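PDB 1ZBM: hypothetical protein AF1704 from Archaeoglobus fulgidus, which probably converts cyclic dehypoxanthine futalosine into 1,4-dihydroxy-6-naphthoate, a step in the biosynthesis of menaquinone. Local coordinates for residues A23-A28 with E206-A211; T49-A54 with A63-A68; P91-K96 with K164-L169; G103-V108 with E127-P132; A107-Y112 with L149-G154. All blocks are in the same frame, centred on the assembly; numbering follows the deposited sequence.

How the contacts relate
Contact 1 brings helix 20-30 against helix 194-213 and closes the longest loop, which encloses the other four contacts. Within it, contact 2 closes first, a short loop that sets helix 47-53 against strand 61-65 of one mixed sheet. Contact 3 then opens at strand 92-95 and closes at strand 164-168, spanning contacts 4 and 5. These two start from the same strand, 105-108, and share Ala107 and Val108; contact 4 closes onto strand 127-130, contact 5 later onto strand 147-150. Contacts 3, 4 and 5 thus build the second mixed sheet, across the chain's centre from contact 1. Contact 2 meets contact 5 where His67 and Ser65 pack on Tyr112.

Contact 1 (A23-A28 with E206-A211); sequences AFMFYA and ESIAFA
Ser207 OG donates to Met25 O at 2.8 Å, the direct hydrogen bond between segments 23-28 and 206-211, whose helix axes pass 6.8 Å apart at 111°. The hydroxyl lies in the carbonyl plane on a lone pair, placed there because OG stands opposite the backbone N of its own residue (chi1 -164°). A second bond to the same helix comes from Met29 N, just beyond the segment, so one serine serves two backbone groups. A water accepts from Ala28 N at 2.8 Å and bridges toward Ser207 O.

Apolar contacts surround this polar centre. Ala28 CB packs on the root of the Phe210 ring, 3.7 Å from its CG. Met25, a selenomethionine, lies side by side with Ile208, their CG and CG1 pressed to 3.5 Å.

Three rings take part. Ala211 CB sits over one face of Phe24, 3.8 Å from the ring centroid and offset toward the rim, in a CH-pi contact. Tyr27 and Phe210 form an oblique pair, planes 31° apart, with Tyr27 CE1 3.4 Å from Phe210 CE2; Tyr27 OH reaches on to Glu217.

Small residues, Ala28, Ser207 and Ala211, allow the close approach. One buried hydroxyl, accepting from Met29 N and donating to Met25 O, is thus satisfied by the facing helix and fixed in rotation, in an otherwise largely apolar joint.

Contact 2 (T49-A54 with A63-A68); sequences TLNRKA and AISAHA
Asn51 reaches from helix 47-53 to Ser65, where strand 61-65 gives way to helix 66-69. The contact belongs to the beta-alpha-beta crossover that leads from strand 39-44 through helix 47-53 to strand 61-65, in a sheet of strand order 2-1-3-5-4, as in type 2 periplasmic binding proteins. Helix and strand run nearly at right angles, 92°, with axes 7.4 Å apart.

The carboxamide grips one residue with both of its ends. Its OD1 accepts from Ser65 N at 2.9 Å, although the exact place of this oxygen is less sure. Its ND2 donates to Ser65 OG at 3.0 Å, a fairly straight bond of 164° with the hydroxyl close to the amide plane. A further acceptor for ND2 is Glu48 OE1, one turn earlier. With CG beside its own backbone N (chi1 -74°), the amide swings off the helix toward the strand end, and Ala68 CB packs on its CG at 3.5 Å. A leucine here would probably leave Ser65 N without its acceptor and Ser65 OG without its donor, freeing the hydroxyl to turn.

Ser65 stands at the N-cap position of helix 66-69, yet its side chain caps nothing; it touches Thr114, predicted to bind substrate. Asn51 may therefore act as a second-shell support for that site. Within the sheet the strand's own backbone is bonded on both sides, Ala63 with Ala15 and Ile64 with Leu185.

Apolar contacts complete the interface. Leu50 CD1 lies 4.2 Å from Ala63 CB, and Ala54 CB meets Ile64 CD1 at 3.9 Å.

Contact 3 (P91-K96 with K164-L169); sequences PVVVAK and KCVLDL
Val93 faces both Val166 and Leu167 in a classic beta bulge between antiparallel strands 92-95 and 164-168. Its O accepts from Val166 N at 3.0 Å and, more weakly, from Leu167 N, while its own N donates back to Leu167 O. The register slips by one here, and the ladder resumes at Ala95, which exchanges two backbone bonds with Lys164.

The bulge is filled by branched side chains. Val93 holds CG1 opposite its backbone N (chi1 173°), which carries that methyl to Val166 CG2 at 3.7 Å, while CG2 turns toward Leu167 CD1 and CB rests on Leu167 CB. Val166 bears its own CG2 in the crowded position between backbone N and carbonyl carbon (chi1 -64°), against Val93; its CG1 goes the other way and meets Ala95 CB at 3.7 Å. One valine thus packs on two neighbours of the facing strand.

On the other face of the sheet Cys165 SG lies 4.0 Å from Val92 CB. Lys164 folds back through three bent torsions, laying CD 3.8 Å from Lys96 O. At the far end Pro91 and Leu169 cross at about a right angle, CG to CD1 a tight 3.4 Å. A water there donates to Pro91 O at 2.9 Å and also to OD1 of Asp168, which caps helix 169-174 at Asp171 N.

Strand 164-168 is one edge of the sheet; strand 92-95 bonds on its other side to strand 147-150, while helix 114-122 covers the Val93 face through Leu119 and reaches Pro91 through Ala115.

Contact 4 (G103-V108 with E127-P132); sequences GKRIAV and EPVEMP
Arg105 to Val108 run parallel to Glu127 to Glu130, the strand axes 4.5 Å apart and 35° askew, with a ladder that starts at Glu127 N to Lys104 O (2.8 Å). Next come Ile106 N to Glu127 O and Val129 N to Ile106 O; toward the end Val108 N bonds Val129 O at 3.2 Å, and Met131 N to Val108 O is weak.

Side chains on one face begin with an ion pair. Arg105 and Glu127 form a long salt bridge, NE to OE2 3.9 Å, in which the carboxylate oxygen lies at the guanidinium edge although the two planes stand 86° apart. That oxygen sits closer to the aliphatic stem, 3.1 Å from Arg105 CG. The guanidinium carries Val129 CG2 over one face, 4.1 Å from NH2, while NH1 is bound to Glu144 O. Further along the same side, Met131, a selenomethionine extended through chi1 (175°) and chi2, carries SE to 3.8 Å from Ala107 CB, under helix 136-141; the bend at chi3 only turns its CE. On the reverse face Val108 CG2 brushes Pro128 CB at 4.4 Å, toward helix 114-122.

The pair forms the two strands of a beta-alpha-beta unit around helix 114-122, with strand 127-130 on the sheet's edge. Backbone bonds probably carry most of the hold, since the ion pair is long and Glu127 is exposed, leaving the charges to add rather little.

Contact 5 (A107-Y112 with L149-G154); sequences AVPGRY and LLIHEG
Pro109 fits its ring into the notch between Leu149 and Ile151, where strands 105-108 and 147-150 run out into loops. Ring atom CG is the bump: it lies 3.7 Å from Ile151 CG2 and 3.9 Å from Ile151 CD1, so the isoleucine clasps it with two methyls. It can do so because its CG1 branch stands between backbone N and carbonyl carbon (chi1 72°), with CG2 on the side of the N. Next to it, ring atom CD rests on Leu149, 3.6 Å from its O and 4.0 Å from its CB. The hollow is closed by Leu149 CD2, which also brushes Val108 CG1 at 4.2 Å. Were the ring replaced by an alanine, the two Ile151 methyls would probably lose the CG they clasp and the chain here would be freer to turn.

Across the two segments the strands are joined by Leu149 N to Ala107 O, a hydrogen bond of 2.9 Å. Ile151 CG1 lies over one face of the ring of His152, the predicted proton acceptor, so this packing probably helps to position it.

Leu149 and Ile151 also touch Ala115 of helix 114-122, predicted to bind substrate, while Ile151 meets Ile47 of helix 47-53, and strand 92-95 pairs with strand 147-150 on its other side.

Contact 1 (A23-A28 with E206-A211)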
# COMPACT_ATOMS: atom_id res chain seq x y z
N ALA A 23 -10.95 0.81 1.31
CA ALA A 23 -12.36 0.79 1.70
C ALA A 23 -13.07 -0.29 0.90
O ALA A 23 -13.95 -0.99 1.41
CB ALA A 23 -12.99 2.16 1.42
N PHE A 24 -12.68 -0.41 -0.37
CA PHE A 24 -13.24 -1.39 -1.29
C PHE A 24 -13.05 -2.79 -0.70
O PHE A 24 -14.02 -3.52 -0.49
CB PHE A 24 -12.50 -1.25 -2.64
CG PHE A 24 -13.00 -2.18 -3.71
CD1 PHE A 24 -14.19 -1.92 -4.38
CD2 PHE A 24 -12.28 -3.32 -4.04
CE1 PHE A 24 -14.66 -2.78 -5.39
CE2 PHE A 24 -12.74 -4.19 -5.04
CZ PHE A 24 -13.93 -3.92 -5.71
N MSE A 25 -11.80 -3.14 -0.42
CA MSE A 25 -11.44 -4.42 0.16
C MSE A 25 -12.16 -4.69 1.49
O MSE A 25 -12.66 -5.80 1.73
CB MSE A 25 -9.92 -4.46 0.37
CG MSE A 25 -9.36 -5.78 0.88
SE MSE A 25 -7.48 -5.58 1.41
CE MSE A 25 -6.83 -4.66 -0.18
N PHE A 26 -12.24 -3.68 2.35
CA PHE A 26 -12.89 -3.83 3.66
C PHE A 26 -14.39 -3.56 3.73
O PHE A 26 -14.99 -3.71 4.79
CB PHE A 26 -12.22 -2.93 4.70
CG PHE A 26 -10.91 -3.45 5.21
CD1 PHE A 26 -9.72 -3.07 4.61
CD2 PHE A 26 -10.86 -4.28 6.33
CE1 PHE A 26 -8.49 -3.51 5.12
CE2 PHE A 26 -9.65 -4.73 6.84
CZ PHE A 26 -8.46 -4.34 6.24
N TYR A 27 -14.99 -3.18 2.61
CA TYR A 27 -16.43 -2.89 2.58
C TYR A 27 -17.31 -3.95 3.24
O TYR A 27 -18.12 -3.63 4.10
CB TYR A 27 -16.91 -2.66 1.15
CG TYR A 27 -18.41 -2.63 1.04
CD1 TYR A 27 -19.13 -3.76 0.68
CD2 TYR A 27 -19.12 -1.48 1.40
CE1 TYR A 27 -20.53 -3.76 0.67
CE2 TYR A 27 -20.51 -1.47 1.39
CZ TYR A 27 -21.20 -2.60 1.03
OH TYR A 27 -22.58 -2.58 1.03
N ALA A 28 -17.16 -5.20 2.81
CA ALA A 28 -17.97 -6.28 3.36
C ALA A 28 -17.83 -6.39 4.88
O ALA A 28 -18.81 -6.64 5.58
CB ALA A 28 -17.59 -7.61 2.71
N GLU A 206 -12.99 -13.35 2.93
CA GLU A 206 -14.37 -13.22 2.54
C GLU A 206 -14.68 -11.80 2.13
O GLU A 206 -15.41 -11.57 1.16
CB GLU A 206 -15.29 -13.62 3.69
CG GLU A 206 -16.74 -13.73 3.25
CD GLU A 206 -17.64 -14.18 4.37
OE1 GLU A 206 -17.31 -15.19 5.03
OE2 GLU A 206 -18.68 -13.52 4.58
N SER A 207 -14.13 -10.82 2.85
CA SER A 207 -14.41 -9.43 2.53
C SER A 207 -13.87 -9.04 1.14
O SER A 207 -14.51 -8.27 0.40
CB SER A 207 -13.82 -8.51 3.60
OG SER A 207 -14.37 -7.21 3.51
N ILE A 208 -12.70 -9.57 0.80
CA ILE A 208 -12.04 -9.32 -0.49
C ILE A 208 -12.83 -9.96 -1.63
O ILE A 208 -13.13 -9.32 -2.65
CB ILE A 208 -10.61 -9.91 -0.47
CG1 ILE A 208 -9.77 -9.24 0.63
CG2 ILE A 208 -9.95 -9.74 -1.84
CD1 ILE A 208 -8.50 -9.99 0.97
N ALA A 209 -13.17 -11.24 -1.45
CA ALA A 209 -13.93 -11.96 -2.46
C ALA A 209 -15.27 -11.27 -2.68
O ALA A 209 -15.75 -11.19 -3.81
CB ALA A 209 -14.15 -13.41 -2.01
N PHE A 210 -15.87 -10.76 -1.61
CA PHE A 210 -17.15 -10.06 -1.73
C PHE A 210 -17.02 -8.83 -2.62
O PHE A 210 -17.90 -8.54 -3.43
CB PHE A 210 -17.67 -9.62 -0.35
CG PHE A 210 -18.99 -8.88 -0.42
CD1 PHE A 210 -20.19 -9.56 -0.21
CD2 PHE A 210 -19.02 -7.52 -0.73
CE1 PHE A 210 -21.41 -8.90 -0.32
CE2 PHE A 210 -20.24 -6.84 -0.84
CZ PHE A 210 -21.44 -7.53 -0.63
N ALA A 211 -15.91 -8.10 -2.46
CA ALA A 211 -15.68 -6.90 -3.25
C ALA A 211 -15.60 -7.17 -4.75
O ALA A 211 -16.14 -6.42 -5.56
CB ALA A 211 -14.41 -6.19 -2.77
O HOH W 1 -15.53 -5.97 0.70

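Contact 2 (T49-A54 with A63-A68)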
# COMPACT_ATOMS: atom_id res chain seq x y z
N THR A 49 1.39 6.73 8.82
CA THR A 49 1.06 6.78 10.25
C THR A 49 1.06 5.36 10.83
O THR A 49 1.53 5.13 11.95
CB THR A 49 -0.32 7.42 10.49
OG1 THR A 49 -0.31 8.78 10.03
CG2 THR A 49 -0.70 7.39 11.98
N LEU A 50 0.54 4.40 10.05
CA LEU A 50 0.50 3.01 10.49
C LEU A 50 1.89 2.36 10.46
O LEU A 50 2.21 1.52 11.31
CB LEU A 50 -0.47 2.19 9.62
CG LEU A 50 -1.94 2.63 9.54
CD1 LEU A 50 -2.79 1.55 8.85
CD2 LEU A 50 -2.46 2.89 10.94
N ASN A 51 2.73 2.74 9.50
CA ASN A 51 4.07 2.19 9.43
C ASN A 51 4.84 2.59 10.67
O ASN A 51 5.60 1.81 11.21
CB ASN A 51 4.82 2.69 8.19
CG ASN A 51 4.33 2.06 6.91
OD1 ASN A 51 3.81 0.95 6.92
ND2 ASN A 51 4.52 2.76 5.80
N ARG A 52 4.64 3.83 11.13
CA ARG A 52 5.33 4.31 12.31
C ARG A 52 4.74 3.75 13.60
O ARG A 52 5.48 3.27 14.45
CB ARG A 52 5.32 5.85 12.32
CG ARG A 52 6.28 6.46 11.30
CD ARG A 52 6.20 7.98 11.26
NE ARG A 52 7.29 8.56 10.46
CZ ARG A 52 8.55 8.69 10.88
NH1 ARG A 52 8.89 8.29 12.10
NH2 ARG A 52 9.47 9.23 10.09
N LYS A 53 3.42 3.79 13.74
CA LYS A 53 2.79 3.26 14.95
C LYS A 53 3.03 1.76 15.11
O LYS A 53 2.92 1.22 16.21
CB LYS A 53 1.28 3.52 14.93
CG LYS A 53 0.90 4.96 15.16
CD LYS A 53 -0.58 5.04 15.42
CE LYS A 53 -0.96 6.35 16.08
NZ LYS A 53 -2.41 6.35 16.42
N ALA A 54 3.39 1.11 14.01
CA ALA A 54 3.66 -0.33 14.02
C ALA A 54 4.93 -0.66 14.79
O ALA A 54 5.18 -1.82 15.14
CB ALA A 54 3.76 -0.85 12.58
N ALA A 63 -2.50 -2.51 8.33
CA ALA A 63 -1.95 -2.50 6.98
C ALA A 63 -0.55 -1.94 7.20
O ALA A 63 -0.30 -1.31 8.23
CB ALA A 63 -2.76 -1.58 6.07
N ILE A 64 0.35 -2.16 6.26
CA ILE A 64 1.71 -1.66 6.41
C ILE A 64 2.54 -1.93 5.16
O ILE A 64 2.46 -3.00 4.57
CB ILE A 64 2.42 -2.33 7.61
CG1 ILE A 64 3.79 -1.68 7.83
CG2 ILE A 64 2.63 -3.81 7.33
CD1 ILE A 64 4.53 -2.24 9.02
N SER A 65 3.34 -0.94 4.77
CA SER A 65 4.19 -1.04 3.59
C SER A 65 5.16 -2.22 3.70
O SER A 65 5.63 -2.53 4.79
CB SER A 65 5.00 0.25 3.44
OG SER A 65 4.15 1.36 3.21
N ALA A 66 5.45 -2.88 2.59
CA ALA A 66 6.38 -4.00 2.65
C ALA A 66 7.71 -3.50 3.24
O ALA A 66 8.31 -4.17 4.08
CB ALA A 66 6.62 -4.60 1.26
N HIS A 67 8.15 -2.33 2.80
CA HIS A 67 9.38 -1.72 3.30
C HIS A 67 9.39 -1.74 4.84
O HIS A 67 10.24 -2.37 5.46
CB HIS A 67 9.47 -0.28 2.80
CG HIS A 67 10.66 0.47 3.30
ND1 HIS A 67 10.82 1.83 3.11
CD2 HIS A 67 11.77 0.06 3.98
CE1 HIS A 67 11.96 2.22 3.65
NE2 HIS A 67 12.56 1.17 4.18
N ALA A 68 8.43 -1.04 5.43
CA ALA A 68 8.30 -0.95 6.88
C ALA A 68 8.32 -2.31 7.56
O ALA A 68 8.97 -2.49 8.59
CB ALA A 68 7.03 -0.21 7.23

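Contact 3 (P91-K96 with K164-L169)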
# COMPACT_ATOMS: atom_id res chain seq x y z
N PRO A 91 3.91 2.52 -8.17
CA PRO A 91 4.23 3.93 -7.92
C PRO A 91 5.12 4.55 -8.98
O PRO A 91 5.82 3.85 -9.71
CB PRO A 91 4.90 3.89 -6.54
CG PRO A 91 5.51 2.52 -6.50
CD PRO A 91 4.40 1.67 -7.07
N VAL A 92 5.08 5.87 -9.08
CA VAL A 92 5.90 6.54 -10.06
C VAL A 92 6.34 7.89 -9.54
O VAL A 92 5.84 8.38 -8.54
CB VAL A 92 5.12 6.76 -11.37
CG1 VAL A 92 4.78 5.41 -12.02
CG2 VAL A 92 3.84 7.53 -11.08
N VAL A 93 7.32 8.48 -10.22
CA VAL A 93 7.79 9.80 -9.86
C VAL A 93 7.38 10.64 -11.06
O VAL A 93 7.61 10.27 -12.21
CB VAL A 93 9.32 9.80 -9.66
CG1 VAL A 93 9.83 11.21 -9.46
CG2 VAL A 93 9.67 8.94 -8.45
N VAL A 94 6.72 11.77 -10.80
CA VAL A 94 6.24 12.64 -11.86
C VAL A 94 6.86 14.02 -11.77
O VAL A 94 7.30 14.45 -10.69
CB VAL A 94 4.71 12.80 -11.79
CG1 VAL A 94 4.34 13.62 -10.55
CG2 VAL A 94 4.22 13.48 -13.04
N ALA A 95 6.88 14.73 -12.90
CA ALA A 95 7.45 16.08 -12.96
C ALA A 95 6.79 16.92 -14.06
O ALA A 95 6.11 16.38 -14.93
CB ALA A 95 8.96 16.01 -13.19
N LYS A 96 6.99 18.23 -14.03
CA LYS A 96 6.37 19.09 -15.04
C LYS A 96 6.95 18.81 -16.43
O LYS A 96 6.30 19.06 -17.45
CB LYS A 96 6.53 20.56 -14.66
CG LYS A 96 5.98 20.87 -13.26
CD LYS A 96 6.05 22.35 -12.91
CE LYS A 96 5.07 23.16 -13.75
NZ LYS A 96 4.95 24.57 -13.30
N LYS A 164 3.94 14.38 -16.28
CA LYS A 164 4.36 13.15 -16.92
C LYS A 164 5.35 12.37 -16.08
O LYS A 164 6.12 12.93 -15.30
CB LYS A 164 4.96 13.41 -18.31
CG LYS A 164 5.72 14.71 -18.47
CD LYS A 164 4.78 15.86 -18.86
CE LYS A 164 4.13 15.62 -20.23
NZ LYS A 164 5.13 15.53 -21.34
N CYS A 165 5.30 11.05 -16.24
CA CYS A 165 6.17 10.15 -15.52
C CYS A 165 7.61 10.27 -15.99
O CYS A 165 7.90 10.19 -17.20
CB CYS A 165 5.67 8.71 -15.69
SG CYS A 165 6.73 7.47 -14.92
N VAL A 166 8.51 10.48 -15.04
CA VAL A 166 9.94 10.60 -15.32
C VAL A 166 10.66 9.35 -14.82
O VAL A 166 11.79 9.08 -15.21
CB VAL A 166 10.55 11.84 -14.64
CG1 VAL A 166 9.94 13.10 -15.21
CG2 VAL A 166 10.31 11.78 -13.13
N LEU A 167 10.00 8.60 -13.94
CA LEU A 167 10.55 7.34 -13.42
C LEU A 167 9.38 6.42 -13.13
O LEU A 167 8.53 6.71 -12.29
CB LEU A 167 11.34 7.57 -12.12
CG LEU A 167 12.23 6.44 -11.56
CD1 LEU A 167 12.77 6.83 -10.17
CD2 LEU A 167 11.46 5.14 -11.46
N ASP A 168 9.32 5.30 -13.86
CA ASP A 168 8.25 4.33 -13.65
C ASP A 168 8.87 3.24 -12.78
O ASP A 168 9.61 2.39 -13.27
CB ASP A 168 7.77 3.76 -14.99
CG ASP A 168 6.54 2.89 -14.85
OD1 ASP A 168 6.57 1.92 -14.05
OD2 ASP A 168 5.53 3.19 -15.54
N LEU A 169 8.58 3.28 -11.48
CA LEU A 169 9.12 2.33 -10.53
C LEU A 169 8.89 0.87 -10.91
O LEU A 169 9.70 0.00 -10.57
CB LEU A 169 8.58 2.61 -9.13
CG LEU A 169 9.11 3.92 -8.54
CD1 LEU A 169 8.37 4.26 -7.27
CD2 LEU A 169 10.60 3.79 -8.27
O HOH W 2 5.23 2.13 -11.95

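Contact 4 (G103-V108 with E127-P132)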
# COMPACT_ATOMS: atom_id res chain seq x y z
N GLY A 103 20.26 14.31 -7.99
CA GLY A 103 20.54 15.57 -7.33
C GLY A 103 19.30 16.42 -7.09
O GLY A 103 19.35 17.42 -6.38
N LYS A 104 18.18 16.00 -7.68
CA LYS A 104 16.92 16.74 -7.56
C LYS A 104 16.22 16.58 -6.20
O LYS A 104 16.52 15.66 -5.43
CB LYS A 104 15.98 16.30 -8.67
CG LYS A 104 16.49 16.57 -10.08
CD LYS A 104 16.69 18.06 -10.33
CE LYS A 104 16.96 18.33 -11.81
NZ LYS A 104 18.09 17.52 -12.32
N ARG A 105 15.30 17.49 -5.92
CA ARG A 105 14.53 17.46 -4.68
C ARG A 105 13.18 16.81 -4.96
O ARG A 105 12.36 17.38 -5.66
CB ARG A 105 14.37 18.88 -4.12
CG ARG A 105 15.69 19.47 -3.63
CD ARG A 105 15.59 20.94 -3.23
NE ARG A 105 14.59 21.18 -2.19
CZ ARG A 105 13.33 21.54 -2.44
NH1 ARG A 105 12.92 21.70 -3.69
NH2 ARG A 105 12.49 21.73 -1.43
N ILE A 106 12.97 15.62 -4.42
CA ILE A 106 11.72 14.89 -4.66
C ILE A 106 10.84 14.74 -3.43
O ILE A 106 11.27 14.22 -2.39
CB ILE A 106 11.98 13.48 -5.22
CG1 ILE A 106 13.02 13.54 -6.35
CG2 ILE A 106 10.69 12.87 -5.72
CD1 ILE A 106 13.45 12.17 -6.86
N ALA A 107 9.59 15.18 -3.56
CA ALA A 107 8.62 15.06 -2.47
C ALA A 107 8.24 13.59 -2.33
O ALA A 107 7.97 12.92 -3.33
CB ALA A 107 7.37 15.91 -2.77
N VAL A 108 8.24 13.10 -1.10
CA VAL A 108 7.91 11.71 -0.80
C VAL A 108 6.83 11.65 0.28
O VAL A 108 6.91 12.37 1.28
CB VAL A 108 9.14 10.93 -0.29
CG1 VAL A 108 10.14 10.76 -1.42
CG2 VAL A 108 9.77 11.69 0.87
N GLU A 127 17.47 14.40 -3.10
CA GLU A 127 17.01 14.98 -1.85
C GLU A 127 15.55 14.70 -1.60
O GLU A 127 14.67 15.32 -2.19
CB GLU A 127 17.23 16.49 -1.82
CG GLU A 127 18.68 16.91 -1.82
CD GLU A 127 18.87 18.40 -1.63
OE1 GLU A 127 20.03 18.85 -1.63
OE2 GLU A 127 17.85 19.12 -1.48
N PRO A 128 15.27 13.73 -0.71
CA PRO A 128 13.90 13.35 -0.36
C PRO A 128 13.28 14.40 0.57
O PRO A 128 13.84 14.71 1.62
CB PRO A 128 14.09 11.99 0.32
CG PRO A 128 15.43 12.14 0.98
CD PRO A 128 16.25 12.85 -0.06
N VAL A 129 12.14 14.95 0.17
CA VAL A 129 11.47 15.96 0.96
C VAL A 129 10.22 15.39 1.63
O VAL A 129 9.15 15.35 1.02
CB VAL A 129 11.06 17.16 0.09
CG1 VAL A 129 10.49 18.28 0.96
CG2 VAL A 129 12.25 17.66 -0.70
N GLU A 130 10.38 14.93 2.87
CA GLU A 130 9.29 14.36 3.65
C GLU A 130 8.08 15.28 3.51
O GLU A 130 8.21 16.50 3.67
CB GLU A 130 9.69 14.26 5.12
CG GLU A 130 8.73 13.45 5.99
CD GLU A 130 9.00 11.96 5.92
OE1 GLU A 130 8.25 11.18 6.57
OE2 GLU A 130 9.95 11.56 5.21
N MSE A 131 6.91 14.71 3.23
CA MSE A 131 5.71 15.51 3.02
C MSE A 131 4.46 14.63 2.91
O MSE A 131 4.52 13.55 2.33
CB MSE A 131 5.93 16.32 1.73
CG MSE A 131 4.76 17.15 1.25
SE MSE A 131 5.12 17.96 -0.49
CE MSE A 131 6.77 18.88 -0.06
N PRO A 132 3.32 15.08 3.46
CA PRO A 132 2.07 14.30 3.39
C PRO A 132 1.66 14.07 1.93
O PRO A 132 1.84 14.95 1.10
CB PRO A 132 1.08 15.16 4.18
CG PRO A 132 1.60 16.55 3.98
CD PRO A 132 3.10 16.38 4.11

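Contact 5 (A107-Y112 with L149-G154)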
# COMPACT_ATOMS: atom_id res chain seq x y z
N ALA A 107 9.59 15.18 -3.56
CA ALA A 107 8.62 15.06 -2.47
C ALA A 107 8.24 13.59 -2.33
O ALA A 107 7.97 12.92 -3.33
CB ALA A 107 7.37 15.91 -2.77
N VAL A 108 8.24 13.10 -1.10
CA VAL A 108 7.91 11.71 -0.80
C VAL A 108 6.83 11.65 0.28
O VAL A 108 6.91 12.37 1.28
CB VAL A 108 9.14 10.93 -0.29
CG1 VAL A 108 10.14 10.76 -1.42
CG2 VAL A 108 9.77 11.69 0.87
N PRO A 109 5.84 10.77 0.11
CA PRO A 109 4.73 10.61 1.05
C PRO A 109 5.12 10.05 2.42
O PRO A 109 4.46 10.34 3.42
CB PRO A 109 3.79 9.68 0.31
CG PRO A 109 4.75 8.77 -0.38
CD PRO A 109 5.77 9.74 -0.94
N GLY A 110 6.17 9.24 2.47
CA GLY A 110 6.58 8.65 3.72
C GLY A 110 7.87 7.87 3.61
O GLY A 110 8.07 7.04 2.70
N ARG A 111 8.76 8.12 4.56
CA ARG A 111 10.05 7.46 4.60
C ARG A 111 9.99 5.94 4.56
O ARG A 111 10.81 5.31 3.91
CB ARG A 111 10.82 7.87 5.85
CG ARG A 111 12.19 7.25 5.88
CD ARG A 111 12.82 7.33 7.25
NE ARG A 111 13.09 8.72 7.63
CZ ARG A 111 13.90 9.07 8.62
NH1 ARG A 111 14.07 10.36 8.90
NH2 ARG A 111 14.53 8.14 9.33
N TYR A 112 9.03 5.36 5.25
CA TYR A 112 8.92 3.92 5.32
C TYR A 112 8.05 3.23 4.27
O TYR A 112 7.80 2.03 4.37
CB TYR A 112 8.45 3.53 6.73
CG TYR A 112 9.47 3.86 7.81
CD1 TYR A 112 10.69 3.19 7.88
CD2 TYR A 112 9.22 4.87 8.74
CE1 TYR A 112 11.64 3.52 8.86
CE2 TYR A 112 10.17 5.21 9.71
CZ TYR A 112 11.37 4.54 9.76
OH TYR A 112 12.33 4.90 10.69
N LEU A 149 6.75 11.70 -5.64
CA LEU A 149 6.51 10.27 -5.65
C LEU A 149 5.03 10.05 -5.31
O LEU A 149 4.56 10.52 -4.28
CB LEU A 149 7.40 9.59 -4.61
CG LEU A 149 7.39 8.06 -4.55
CD1 LEU A 149 7.81 7.47 -5.91
CD2 LEU A 149 8.34 7.62 -3.46
N LEU A 150 4.32 9.35 -6.19
CA LEU A 150 2.90 9.08 -6.01
C LEU A 150 2.64 7.61 -5.73
O LEU A 150 2.87 6.77 -6.60
CB LEU A 150 2.14 9.47 -7.28
CG LEU A 150 2.48 10.84 -7.84
CD1 LEU A 150 1.86 11.03 -9.21
CD2 LEU A 150 1.97 11.90 -6.86
N ILE A 151 2.14 7.31 -4.54
CA ILE A 151 1.86 5.92 -4.19
C ILE A 151 0.38 5.58 -4.22
O ILE A 151 0.01 4.40 -4.15
CB ILE A 151 2.42 5.58 -2.79
CG1 ILE A 151 1.58 6.26 -1.70
CG2 ILE A 151 3.86 6.06 -2.69
CD1 ILE A 151 2.02 5.92 -0.29
N HIS A 152 -0.47 6.59 -4.33
CA HIS A 152 -1.91 6.34 -4.36
C HIS A 152 -2.48 6.53 -5.77
O HIS A 152 -1.80 6.26 -6.75
CB HIS A 152 -2.62 7.25 -3.35
CG HIS A 152 -2.22 6.98 -1.93
ND1 HIS A 152 -2.50 5.79 -1.29
CD2 HIS A 152 -1.52 7.73 -1.05
CE1 HIS A 152 -1.99 5.82 -0.07
NE2 HIS A 152 -1.39 6.99 0.10
N GLU A 153 -3.72 7.00 -5.87
CA GLU A 153 -4.35 7.14 -7.18
C GLU A 153 -3.68 8.13 -8.12
O GLU A 153 -4.10 8.28 -9.28
CB GLU A 153 -5.85 7.47 -7.04
CG GLU A 153 -6.18 8.86 -6.53
CD GLU A 153 -6.03 9.00 -5.03
OE1 GLU A 153 -6.26 10.12 -4.52
OE2 GLU A 153 -5.71 7.99 -4.35
N GLY A 154 -2.64 8.80 -7.65
CA GLY A 154 -1.94 9.75 -8.50
C GLY A 154 -1.30 9.02 -9.68
O GLY A 154 -1.26 9.55 -10.79